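Local structure of polymeric immunoglobulin receptor (Mus musculus, 4NOF) at residues 34-39 against 93-98; 21-26 against 104-109; 13-18 against 81-86. The protein probably binds polymeric immunoglobulins such as dimeric IgA and carries them across epithelial cells, its extracellular part being released as secretory component. All coordinates share one frame; numbering follows the deposited sequence.

Contact 1 of 3, residues 34-39 against 93-98; sequences SKKSLC and CQAGEG
K36, S37 and L38 run antiparallel to A95, Q94 and C93 as neighbouring inner strands of the larger sheet, their short axes 158° apart and 4.8 Å at closest approach. S37 and Q94 form the hydrogen-bonded pair: S37 N donates to Q94 O at 2.9 Å, and Q94 N returns a bond to S37 O. One step on, G96 N points almost straight at K35 O (2.8 Å, 174° at the hydrogen). Here S34 CB presses on G96 CA at 3.2 Å, tighter than usual for two carbons, and a side chain on G96 would jam against the carbonyl oxygen of A95. In V-set topology these are strands C and F; C93 is the F-strand cysteine of the core disulfide to C25, and L38 CD1 lies 4.1 Å from C93 SG, probably where most immunoglobulin domains place a tryptophan. K36 and A95 share that inward face: K36 CD rests on A95 CB, and bends at chi2 (-55°) and chi4 fold the chain back so that NZ donates to S34 O in its carbonyl plane and to A32 O. With an alanine in place of K36 the ammonium group is gone, and the carbonyls of A32 and S34 would probably lose this donor while a gap opens over the A95 methyl. On the other face Q94 extends, and NE2 donates to G96 O at 2.7 Å with that oxygen near its amide plane, which fixes the rotation of the amide. Water 1 lies between S37 OG (2.9 Å), G96 O and K35 O, the last link weak, with more acceptors in reach than protons. Farther out K35 crosses E97 at about a right angle, and K35 NZ to E97 OE2, at 3.8 Å, is a long salt bridge.

Contact 2 of 3, residues 21-26 against 104-109; sequences VTIECP and KNVDLQ
I23 and V106 meet at the middle of two strands that face each other across the sandwich, 7.8 Å apart at closest approach of their axes and 167° in direction. This is the tight part: I23 CG2 comes to 3.8 Å from V106 CG2 and 4.1 Å from V106 CG1, so one methyl lies against both branches of the valine. It gets there because CG2 of I23 is anti to its own nitrogen, which turns the methyl across the gap while the CG1 branch runs on to CD1, which packs on L38. V21 CG1 and L108 CD1 approach tip to tip at a looser 4.2 Å, and L108 is modelled in two conformations, which makes that distance tentative. The solvent side differs in exposure, not in distance: P26 CD lies on the aliphatic start of K104, 3.8 Å from CG, at an exposed edge, and the lysine chain then bends at chi2 (68°) and leads its ammonium group to D9 O. The two buried pairs are apolar, as between the B and G strands of an immunoglobulin V-set domain. Strand 75-80 flanks 21-26 in its sheet, strands 89-95 and 11-16 flank 102-111 in the other, and Y13 of 11-16 packs against V21, V106 and L108.

Contact 3 of 3, residues 13-18 against 81-86; sequences YTKDIG and SHLTHN
L83, G18 and I17 bury the most surface here, L83 by far the most, where the end of strand 11-16 and the turn after it meet the loop between strands 75-80 and 89-95, the E-F loop of a V-set domain. The backbone of L83 gives the polar link: G18 N donates to L83 O at 2.7 Å with 161° at the hydrogen, the donor tilted 19° from the carbonyl plane. That same oxygen lies 3.4 Å from I17 CG1, and I17 reaches on so that CD1 comes to 4.1 Å from H85 N. CG1 stands anti to the I17 nitrogen (chi1 -170°), which brings CG1 to the L83 carbonyl and CD1 toward the H85 amide. The side chain of L83 turns inward, with CD1 3.7 Å from K15 CB and the two chains crossing at a slant; beyond it lie V21 and L108. K15 bends at chi2, and the bound NAG touches this residue. G18, at positive phi, offers its carbonyl to water 2, which also accepts from H82 N at 2.9 Å. Because the polar ties run through backbone atoms and one water, their geometry depends on the path of the two chains, while the side-chain contacts are L83 on K15 and I17 on the loop backbone.

Contact 2 lies nearest the middle of the chain, about 5 Å between centres; contact 1 is partly buried at about 10 Å, and contact 3 is on the surface at about 13 Å. Contacts 1 and 2 meet at the core disulfide, C93 to C25, and where L38 packs on I23; contacts 1 and 3 lie on opposite sides of the chain centre. Contacts 2 and 3 are coupled through strand 11-16, whose Y13 pairs by backbone bonds with D107 and Q109. Backbone hydrogen bonds within one sheet dominate contact 1, while contact 2 spans the two sheets mainly through apolar side chains, with no hydrogen bond; contact 3 mixes the two where turn meets loop.

Contact 1 of 3, residues 34-39 against 93-98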
ATOM      1  N   SER A  34      -3.005   1.622  16.180  1.00 27.56           N
ATOM      2  CA  SER A  34      -2.891   2.844  15.418  1.00 27.68           C
ATOM      3  C   SER A  34      -3.527   2.725  14.025  1.00 23.12           C
ATOM      4  O   SER A  34      -3.851   1.648  13.563  1.00 22.29           O
ATOM      5  CB  SER A  34      -1.426   3.224  15.207  1.00 32.72           C
ATOM      6  OG  SER A  34      -0.577   2.966  16.319  1.00 39.49           O
ATOM      7  N   LYS A  35      -3.673   3.868  13.394  1.00 21.88           N
ATOM      8  CA  LYS A  35      -4.211   3.946  12.034  1.00 21.69           C
ATOM      9  C   LYS A  35      -3.301   3.166  11.095  1.00 19.44           C
ATOM     10  O   LYS A  35      -2.058   3.136  11.251  1.00 20.77           O
ATOM     11  CB  LYS A  35      -4.322   5.407  11.580  1.00 24.71           C
ATOM     12  CG  LYS A  35      -4.952   5.611  10.213  1.00 26.58           C
ATOM     13  CD  LYS A  35      -5.181   7.095   9.899  1.00 31.50           C
ATOM     14  CE  LYS A  35      -3.853   7.807   9.708  1.00 35.85           C
ATOM     15  NZ  LYS A  35      -4.028   9.195   9.188  1.00 40.00           N
ATOM     16  N   LYS A  36      -3.930   2.485  10.142  1.00 17.42           N
ATOM     17  CA  LYS A  36      -3.232   1.727   9.119  1.00 17.22           C
ATOM     18  C   LYS A  36      -3.514   2.410   7.810  1.00 16.73           C
ATOM     19  O   LYS A  36      -4.638   2.761   7.558  1.00 16.86           O
ATOM     20  CB  LYS A  36      -3.730   0.286   9.005  1.00 17.56           C
ATOM     21  CG  LYS A  36      -3.804  -0.561  10.297  1.00 20.87           C
ATOM     22  CD  LYS A  36      -2.522  -0.626  11.040  1.00 23.08           C
ATOM     23  CE  LYS A  36      -2.631  -1.655  12.204  1.00 26.77           C
ATOM     24  NZ  LYS A  36      -3.742  -1.376  13.170  1.00 25.29           N
ATOM     25  N   SER A  37      -2.491   2.596   6.977  1.00 15.31           N
ATOM     26  CA  SER A  37      -2.691   3.353   5.737  1.00 16.20           C
ATOM     27  C   SER A  37      -1.758   2.848   4.652  1.00 15.58           C
ATOM     28  O   SER A  37      -0.701   2.272   4.928  1.00 14.28           O
ATOM     29  CB  SER A  37      -2.448   4.851   5.962  1.00 17.89           C
ATOM     30  OG  SER A  37      -1.104   5.171   6.267  1.00 20.54           O
ATOM     31  N   LEU A  38      -2.169   3.095   3.411  1.00 15.08           N
ATOM     32  CA  LEU A  38      -1.283   2.985   2.258  1.00 15.88           C
ATOM     33  C   LEU A  38      -1.293   4.319   1.537  1.00 14.87           C
ATOM     34  O   LEU A  38      -2.367   4.906   1.315  1.00 14.56           O
ATOM     35  CB  LEU A  38      -1.758   1.879   1.306  1.00 15.74           C
ATOM     36  CG  LEU A  38      -0.879   1.543   0.088  1.00 16.88           C
ATOM     37  CD1 LEU A  38       0.415   0.883   0.529  1.00 17.76           C
ATOM     38  CD2 LEU A  38      -1.630   0.675  -0.916  1.00 17.72           C
ATOM     39  N   CYS A  39      -0.104   4.803   1.182  1.00 15.41           N
ATOM     40  CA  CYS A  39       0.004   6.002   0.365  0.50 16.14           C
ATOM     41  C   CYS A  39       0.932   5.779  -0.828  1.00 16.63           C
ATOM     42  O   CYS A  39       1.746   4.849  -0.839  1.00 16.03           O
ATOM     43  CB  CYS A  39       0.481   7.191   1.191  0.50 16.73           C
ATOM     44  SG  CYS A  39       2.139   7.074   1.879  0.50 17.38           S
ATOM     45  N   CYS A  93       3.417   1.543   3.045  1.00 16.18           N
ATOM     46  CA  CYS A  93       2.515   1.033   4.109  1.00 17.95           C
ATOM     47  C   CYS A  93       2.886   1.723   5.377  1.00 19.29           C
ATOM     48  O   CYS A  93       4.093   1.836   5.676  1.00 21.55           O
ATOM     49  CB  CYS A  93       2.785  -0.419   4.410  1.00 20.82           C
ATOM     50  SG  CYS A  93       2.509  -1.582   3.096  1.00 22.21           S
ATOM     51  N   GLN A  94       1.895   2.131   6.156  1.00 18.65           N
ATOM     52  CA  GLN A  94       2.204   2.689   7.481  1.00 20.01           C
ATOM     53  C   GLN A  94       1.236   2.184   8.519  1.00 20.49           C
ATOM     54  O   GLN A  94       0.015   2.131   8.292  1.00 18.64           O
ATOM     55  CB  GLN A  94       2.170   4.205   7.444  1.00 22.30           C
ATOM     56  CG  GLN A  94       2.713   4.873   8.705  1.00 25.81           C
ATOM     57  CD  GLN A  94       2.920   6.376   8.550  1.00 30.50           C
ATOM     58  OE1 GLN A  94       3.677   6.817   7.700  1.00 35.51           O
ATOM     59  NE2 GLN A  94       2.268   7.163   9.394  1.00 34.84           N
ATOM     60  N   ALA A  95       1.775   1.805   9.668  1.00 18.99           N
ATOM     61  CA  ALA A  95       0.951   1.569  10.829  1.00 19.78           C
ATOM     62  C   ALA A  95       1.440   2.530  11.884  1.00 20.94           C
ATOM     63  O   ALA A  95       2.604   2.490  12.248  1.00 21.88           O
ATOM     64  CB  ALA A  95       1.085   0.146  11.317  1.00 19.70           C
ATOM     65  N   GLY A  96       0.553   3.399  12.337  1.00 22.98           N
ATOM     66  CA  GLY A  96       0.919   4.434  13.311  1.00 26.16           C
ATOM     67  C   GLY A  96       1.229   5.727  12.648  1.00 28.06           C
ATOM     68  O   GLY A  96       1.135   5.845  11.458  1.00 27.79           O
ATOM     69  N   GLU A  97       1.614   6.716  13.452  1.00 33.92           N
ATOM     70  CA  GLU A  97       1.892   8.047  12.957  1.00 37.54           C
ATOM     71  C   GLU A  97       3.208   8.519  13.572  1.00 33.30           C
ATOM     72  O   GLU A  97       3.546   8.135  14.684  1.00 37.02           O
ATOM     73  CB  GLU A  97       0.742   8.994  13.344  1.00 44.81           C
ATOM     74  CG  GLU A  97      -0.583   8.692  12.638  1.00 51.92           C
ATOM     75  CD  GLU A  97      -1.793   9.345  13.297  1.00 58.78           C
ATOM     76  OE1 GLU A  97      -1.617  10.114  14.273  1.00 64.69           O
ATOM     77  OE2 GLU A  97      -2.930   9.087  12.835  1.00 58.35           O
ATOM     78  N   GLY A  98       3.967   9.282  12.798  1.00 33.43           N
ATOM     79  CA  GLY A  98       5.149   9.956  13.310  1.00 31.83           C
ATOM     80  C   GLY A  98       6.382   9.075  13.370  1.00 28.99           C
ATOM     81  O   GLY A  98       6.475   8.047  12.682  1.00 25.37           O
TER
HETATM   82  O   HOH W   1      -1.024   5.199   9.196  1.00 26.96           O

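Contact 2 of 3, residues 21-26 against 104-109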
ATOM      1  N   VAL A  21      -3.713  -6.886  -7.167  1.00 18.12           N
ATOM      2  CA  VAL A  21      -2.568  -7.145  -6.329  1.00 19.09           C
ATOM      3  C   VAL A  21      -2.993  -7.045  -4.883  1.00 20.08           C
ATOM      4  O   VAL A  21      -3.793  -6.170  -4.530  1.00 20.52           O
ATOM      5  CB  VAL A  21      -1.387  -6.179  -6.613  1.00 19.05           C
ATOM      6  CG1 VAL A  21      -1.740  -4.710  -6.353  1.00 18.45           C
ATOM      7  CG2 VAL A  21      -0.175  -6.576  -5.815  1.00 20.19           C
ATOM      8  N   THR A  22      -2.457  -7.933  -4.061  1.00 19.43           N
ATOM      9  CA  THR A  22      -2.607  -7.838  -2.622  1.00 20.10           C
ATOM     10  C   THR A  22      -1.279  -7.439  -2.021  1.00 19.81           C
ATOM     11  O   THR A  22      -0.319  -8.209  -2.014  1.00 20.16           O
ATOM     12  CB  THR A  22      -3.093  -9.155  -1.988  1.00 23.27           C
ATOM     13  OG1 THR A  22      -4.371  -9.478  -2.544  1.00 23.39           O
ATOM     14  CG2 THR A  22      -3.211  -8.984  -0.460  1.00 24.43           C
ATOM     15  N   ILE A  23      -1.214  -6.207  -1.512  1.00 17.70           N
ATOM     16  CA  ILE A  23      -0.007  -5.645  -0.887  1.00 18.30           C
ATOM     17  C   ILE A  23       0.002  -6.011   0.601  1.00 17.70           C
ATOM     18  O   ILE A  23      -0.981  -5.797   1.284  1.00 17.54           O
ATOM     19  CB  ILE A  23       0.013  -4.103  -1.037  1.00 18.42           C
ATOM     20  CG1 ILE A  23       0.058  -3.704  -2.511  1.00 19.46           C
ATOM     21  CG2 ILE A  23       1.182  -3.484  -0.261  1.00 19.14           C
ATOM     22  CD1 ILE A  23      -0.179  -2.231  -2.761  1.00 21.23           C
ATOM     23  N   GLU A  24       1.110  -6.562   1.072  1.00 17.61           N
ATOM     24  CA  GLU A  24       1.319  -6.933   2.456  1.00 20.00           C
ATOM     25  C   GLU A  24       2.039  -5.824   3.216  1.00 20.28           C
ATOM     26  O   GLU A  24       3.146  -5.382   2.822  1.00 20.73           O
ATOM     27  CB  GLU A  24       2.155  -8.208   2.531  1.00 26.74           C
ATOM     28  CG  GLU A  24       2.271  -8.750   3.947  1.00 31.23           C
ATOM     29  CD  GLU A  24       2.867 -10.155   3.987  1.00 38.37           C
ATOM     30  OE1 GLU A  24       2.298 -11.056   3.330  1.00 45.00           O
ATOM     31  OE2 GLU A  24       3.883 -10.347   4.685  1.00 41.86           O
ATOM     32  N   CYS A  25       1.451  -5.395   4.325  1.00 17.92           N
ATOM     33  CA  CYS A  25       1.980  -4.301   5.140  1.00 19.28           C
ATOM     34  C   CYS A  25       2.247  -4.806   6.562  1.00 18.48           C
ATOM     35  O   CYS A  25       1.339  -4.802   7.406  1.00 18.39           O
ATOM     36  CB  CYS A  25       0.963  -3.162   5.197  1.00 19.10           C
ATOM     37  SG  CYS A  25       0.666  -2.394   3.576  1.00 20.71           S
ATOM     38  N   PRO A  26       3.480  -5.240   6.831  1.00 19.32           N
ATOM     39  CA  PRO A  26       3.844  -5.677   8.183  1.00 20.94           C
ATOM     40  C   PRO A  26       4.007  -4.544   9.172  1.00 20.90           C
ATOM     41  O   PRO A  26       4.370  -3.440   8.802  1.00 20.90           O
ATOM     42  CB  PRO A  26       5.205  -6.393   8.002  1.00 22.50           C
ATOM     43  CG  PRO A  26       5.613  -6.201   6.586  1.00 24.50           C
ATOM     44  CD  PRO A  26       4.602  -5.335   5.878  1.00 21.91           C
ATOM     45  N   LYS A 104       6.599   0.215   5.461  1.00 19.04           N
ATOM     46  CA  LYS A 104       7.114  -0.763   4.522  1.00 18.68           C
ATOM     47  C   LYS A 104       7.064  -0.139   3.124  1.00 17.86           C
ATOM     48  O   LYS A 104       6.000   0.339   2.677  1.00 16.66           O
ATOM     49  CB  LYS A 104       6.286  -2.052   4.549  1.00 20.86           C
ATOM     50  CG  LYS A 104       6.667  -3.116   3.505  1.00 22.48           C
ATOM     51  CD  LYS A 104       8.028  -3.712   3.762  1.00 25.02           C
ATOM     52  CE  LYS A 104       8.464  -4.550   2.575  1.00 26.65           C
ATOM     53  NZ  LYS A 104       9.828  -5.131   2.787  1.00 30.74           N
ATOM     54  N   ASN A 105       8.206  -0.140   2.442  1.00 16.57           N
ATOM     55  CA  ASN A 105       8.273   0.326   1.085  1.00 15.72           C
ATOM     56  C   ASN A 105       7.830  -0.775   0.092  1.00 16.19           C
ATOM     57  O   ASN A 105       8.302  -1.909   0.166  1.00 16.99           O
ATOM     58  CB  ASN A 105       9.712   0.787   0.750  1.00 16.52           C
ATOM     59  CG  ASN A 105      10.119   2.006   1.546  1.00 18.53           C
ATOM     60  OD1 ASN A 105       9.435   3.029   1.513  1.00 19.65           O
ATOM     61  ND2 ASN A 105      11.220   1.903   2.258  1.00 18.16           N
ATOM     62  N   VAL A 106       7.017  -0.377  -0.884  1.00 16.14           N
ATOM     63  CA  VAL A 106       6.423  -1.236  -1.872  1.00 17.36           C
ATOM     64  C   VAL A 106       6.560  -0.599  -3.253  1.00 16.75           C
ATOM     65  O   VAL A 106       6.446   0.629  -3.403  1.00 17.17           O
ATOM     66  CB  VAL A 106       4.915  -1.421  -1.561  1.00 18.22           C
ATOM     67  CG1 VAL A 106       4.190  -2.127  -2.693  1.00 18.67           C
ATOM     68  CG2 VAL A 106       4.760  -2.183  -0.239  1.00 18.94           C
ATOM     69  N   ASP A 107       6.865  -1.410  -4.269  1.00 15.94           N
ATOM     70  CA  ASP A 107       6.937  -0.925  -5.646  1.00 16.59           C
ATOM     71  C   ASP A 107       6.008  -1.792  -6.479  1.00 17.24           C
ATOM     72  O   ASP A 107       6.110  -3.025  -6.444  1.00 19.41           O
ATOM     73  CB  ASP A 107       8.374  -1.032  -6.174  1.00 18.43           C
ATOM     74  CG  ASP A 107       8.626  -0.252  -7.431  1.00 22.37           C
ATOM     75  OD1 ASP A 107       7.745   0.427  -7.997  1.00 22.41           O
ATOM     76  OD2 ASP A 107       9.799  -0.282  -7.865  1.00 26.76           O
ATOM     77  N   LEU A 108       5.041  -1.149  -7.130  1.00 16.27           N
ATOM     78  CA  LEU A 108       4.133  -1.823  -8.028  0.50 15.56           C
ATOM     79  C   LEU A 108       4.558  -1.567  -9.469  1.00 15.77           C
ATOM     80  O   LEU A 108       4.622  -0.442  -9.930  1.00 16.70           O
ATOM     81  CB  LEU A 108       2.698  -1.344  -7.795  0.50 15.41           C
ATOM     82  CG  LEU A 108       1.656  -2.048  -8.641  0.50 14.89           C
ATOM     83  CD1 LEU A 108       1.693  -3.555  -8.429  0.50 14.69           C
ATOM     84  CD2 LEU A 108       0.280  -1.477  -8.304  0.50 15.46           C
ATOM     85  N   GLN A 109       4.888  -2.639 -10.169  1.00 16.02           N
ATOM     86  CA  GLN A 109       5.164  -2.581 -11.595  1.00 16.86           C
ATOM     87  C   GLN A 109       3.948  -3.147 -12.309  1.00 15.90           C
ATOM     88  O   GLN A 109       3.507  -4.272 -12.016  1.00 17.51           O
ATOM     89  CB  GLN A 109       6.440  -3.382 -11.908  1.00 18.50           C
ATOM     90  CG  GLN A 109       6.722  -3.466 -13.410  1.00 20.13           C
ATOM     91  CD  GLN A 109       8.045  -4.178 -13.705  1.00 22.86           C
ATOM     92  OE1 GLN A 109       8.095  -5.406 -13.823  1.00 27.20           O
ATOM     93  NE2 GLN A 109       9.108  -3.404 -13.797  1.00 20.62           N
TER

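Contact 3 of 3, residues 13-18 against 81-86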
ATOM      1  N   TYR A  13       6.109  -5.871  -6.503  1.00 18.74           N
ATOM      2  CA  TYR A  13       5.019  -6.639  -7.076  1.00 18.40           C
ATOM      3  C   TYR A  13       4.916  -6.314  -8.576  1.00 19.67           C
ATOM      4  O   TYR A  13       4.947  -5.161  -8.970  1.00 18.74           O
ATOM      5  CB  TYR A  13       3.688  -6.238  -6.411  1.00 18.57           C
ATOM      6  CG  TYR A  13       3.595  -6.545  -4.936  1.00 18.48           C
ATOM      7  CD1 TYR A  13       4.000  -5.632  -3.990  1.00 18.90           C
ATOM      8  CD2 TYR A  13       3.105  -7.767  -4.484  1.00 20.00           C
ATOM      9  CE1 TYR A  13       3.896  -5.896  -2.646  1.00 18.89           C
ATOM     10  CE2 TYR A  13       3.008  -8.047  -3.126  1.00 20.35           C
ATOM     11  CZ  TYR A  13       3.404  -7.100  -2.210  1.00 20.00           C
ATOM     12  OH  TYR A  13       3.324  -7.357  -0.856  1.00 20.35           O
ATOM     13  N   THR A  14       4.782  -7.340  -9.417  1.00 19.24           N
ATOM     14  CA  THR A  14       4.730  -7.152 -10.856  1.00 20.11           C
ATOM     15  C   THR A  14       3.425  -7.793 -11.341  1.00 20.67           C
ATOM     16  O   THR A  14       3.177  -8.989 -11.085  1.00 21.79           O
ATOM     17  CB  THR A  14       5.955  -7.825 -11.543  1.00 22.55           C
ATOM     18  OG1 THR A  14       7.171  -7.253 -11.059  1.00 27.00           O
ATOM     19  CG2 THR A  14       5.924  -7.646 -13.043  1.00 23.80           C
ATOM     20  N   LYS A  15       2.568  -6.997 -11.956  1.00 19.61           N
ATOM     21  CA  LYS A  15       1.262  -7.450 -12.397  1.00 20.69           C
ATOM     22  C   LYS A  15       0.926  -6.914 -13.791  1.00 21.38           C
ATOM     23  O   LYS A  15       1.333  -5.827 -14.173  1.00 20.82           O
ATOM     24  CB  LYS A  15       0.185  -6.988 -11.437  1.00 22.84           C
ATOM     25  CG  LYS A  15       0.251  -7.588 -10.042  1.00 24.44           C
ATOM     26  CD  LYS A  15      -0.067  -9.079 -10.001  1.00 28.31           C
ATOM     27  CE  LYS A  15       0.270  -9.657  -8.639  1.00 32.89           C
ATOM     28  NZ  LYS A  15      -0.052 -11.109  -8.549  1.00 36.17           N
ATOM     29  N   ASP A  16       0.166  -7.691 -14.542  1.00 23.81           N
ATOM     30  CA  ASP A  16      -0.393  -7.200 -15.807  1.00 24.24           C
ATOM     31  C   ASP A  16      -1.539  -6.213 -15.600  1.00 22.48           C
ATOM     32  O   ASP A  16      -2.291  -6.293 -14.638  1.00 22.64           O
ATOM     33  CB  ASP A  16      -0.937  -8.385 -16.610  1.00 25.44           C
ATOM     34  CG  ASP A  16       0.140  -9.195 -17.274  1.00 31.31           C
ATOM     35  OD1 ASP A  16       1.346  -8.821 -17.221  1.00 29.71           O
ATOM     36  OD2 ASP A  16      -0.255 -10.217 -17.896  1.00 33.87           O
ATOM     37  N   ILE A  17      -1.668  -5.277 -16.519  1.00 23.02           N
ATOM     38  CA  ILE A  17      -2.757  -4.333 -16.506  1.00 23.85           C
ATOM     39  C   ILE A  17      -4.098  -5.073 -16.409  1.00 24.69           C
ATOM     40  O   ILE A  17      -4.274  -6.141 -16.993  1.00 23.85           O
ATOM     41  CB  ILE A  17      -2.696  -3.399 -17.742  1.00 28.75           C
ATOM     42  CG1 ILE A  17      -3.693  -2.254 -17.607  1.00 34.47           C
ATOM     43  CG2 ILE A  17      -2.917  -4.156 -19.036  1.00 27.42           C
ATOM     44  CD1 ILE A  17      -3.357  -1.101 -18.520  1.00 38.47           C
ATOM     45  N   GLY A  18      -5.019  -4.488 -15.632  1.00 23.86           N
ATOM     46  CA  GLY A  18      -6.315  -5.091 -15.307  1.00 25.17           C
ATOM     47  C   GLY A  18      -6.405  -6.193 -14.274  1.00 23.96           C
ATOM     48  O   GLY A  18      -7.515  -6.616 -13.942  1.00 27.40           O
ATOM     49  N   SER A  81      -7.607  -3.700  -7.107  1.00 18.56           N
ATOM     50  CA  SER A  81      -8.076  -4.402  -8.313  1.00 19.90           C
ATOM     51  C   SER A  81      -8.108  -3.502  -9.557  1.00 19.85           C
ATOM     52  O   SER A  81      -7.978  -2.293  -9.477  1.00 19.48           O
ATOM     53  CB  SER A  81      -9.454  -4.980  -8.054  1.00 21.22           C
ATOM     54  OG  SER A  81     -10.386  -3.964  -7.792  1.00 23.50           O
ATOM     55  N   HIS A  82      -8.307  -4.125 -10.715  1.00 20.84           N
ATOM     56  CA  HIS A  82      -8.417  -3.405 -11.980  1.00 21.31           C
ATOM     57  C   HIS A  82      -7.241  -2.463 -12.187  1.00 19.51           C
ATOM     58  O   HIS A  82      -7.399  -1.284 -12.479  1.00 19.48           O
ATOM     59  CB  HIS A  82      -9.747  -2.634 -12.032  1.00 23.70           C
ATOM     60  CG  HIS A  82     -10.947  -3.524 -11.908  1.00 29.62           C
ATOM     61  ND1 HIS A  82     -11.828  -3.450 -10.849  1.00 33.18           N
ATOM     62  CD2 HIS A  82     -11.372  -4.555 -12.677  1.00 33.06           C
ATOM     63  CE1 HIS A  82     -12.761  -4.378 -10.988  1.00 33.60           C
ATOM     64  NE2 HIS A  82     -12.505  -5.065 -12.086  1.00 35.09           N
ATOM     65  N   LEU A  83      -6.039  -2.998 -12.022  1.00 19.80           N
ATOM     66  CA  LEU A  83      -4.842  -2.175 -12.111  1.00 19.43           C
ATOM     67  C   LEU A  83      -4.710  -1.431 -13.430  1.00 22.59           C
ATOM     68  O   LEU A  83      -5.008  -1.995 -14.496  1.00 22.86           O
ATOM     69  CB  LEU A  83      -3.618  -3.023 -11.891  1.00 19.86           C
ATOM     70  CG  LEU A  83      -3.461  -3.530 -10.454  1.00 21.11           C
ATOM     71  CD1 LEU A  83      -2.439  -4.655 -10.394  1.00 21.57           C
ATOM     72  CD2 LEU A  83      -3.051  -2.390  -9.548  1.00 20.12           C
ATOM     73  N   THR A  84      -4.286  -0.174 -13.329  1.00 22.45           N
ATOM     74  CA  THR A  84      -3.985   0.707 -14.455  1.00 25.89           C
ATOM     75  C   THR A  84      -2.504   1.066 -14.495  1.00 24.36           C
ATOM     76  O   THR A  84      -1.784   0.938 -13.494  1.00 22.05           O
ATOM     77  CB  THR A  84      -4.753   2.047 -14.370  1.00 28.82           C
ATOM     78  OG1 THR A  84      -4.309   2.833 -13.250  1.00 30.84           O
ATOM     79  CG2 THR A  84      -6.251   1.799 -14.264  1.00 31.97           C
ATOM     80  N   HIS A  85      -2.023   1.540 -15.639  1.00 26.20           N
ATOM     81  CA  HIS A  85      -0.625   1.930 -15.661  1.00 28.16           C
ATOM     82  C   HIS A  85      -0.328   3.071 -14.674  1.00 24.46           C
ATOM     83  O   HIS A  85       0.753   3.144 -14.096  1.00 23.21           O
ATOM     84  CB  HIS A  85      -0.101   2.272 -17.050  1.00 31.52           C
ATOM     85  CG  HIS A  85       1.387   2.408 -17.070  1.00 36.48           C
ATOM     86  ND1 HIS A  85       2.027   3.622 -17.180  1.00 40.21           N
ATOM     87  CD2 HIS A  85       2.363   1.478 -16.921  1.00 38.32           C
ATOM     88  CE1 HIS A  85       3.334   3.431 -17.134  1.00 41.06           C
ATOM     89  NE2 HIS A  85       3.563   2.140 -16.974  1.00 40.41           N
ATOM     90  N   ASN A  86      -1.308   3.913 -14.417  1.00 23.14           N
ATOM     91  CA  ASN A  86      -1.140   4.996 -13.470  1.00 25.52           C
ATOM     92  C   ASN A  86      -0.977   4.531 -12.011  1.00 21.95           C
ATOM     93  O   ASN A  86      -0.500   5.291 -11.186  1.00 22.04           O
ATOM     94  CB  ASN A  86      -2.306   5.964 -13.566  1.00 31.51           C
ATOM     95  CG  ASN A  86      -2.197   6.894 -14.786  1.00 36.52           C
ATOM     96  OD1 ASN A  86      -1.143   6.980 -15.440  1.00 36.60           O
ATOM     97  ND2 ASN A  86      -3.287   7.575 -15.096  1.00 37.84           N
TER
HETATM   98  O   HOH W   2      -8.791  -6.874 -11.309  1.00 35.11           O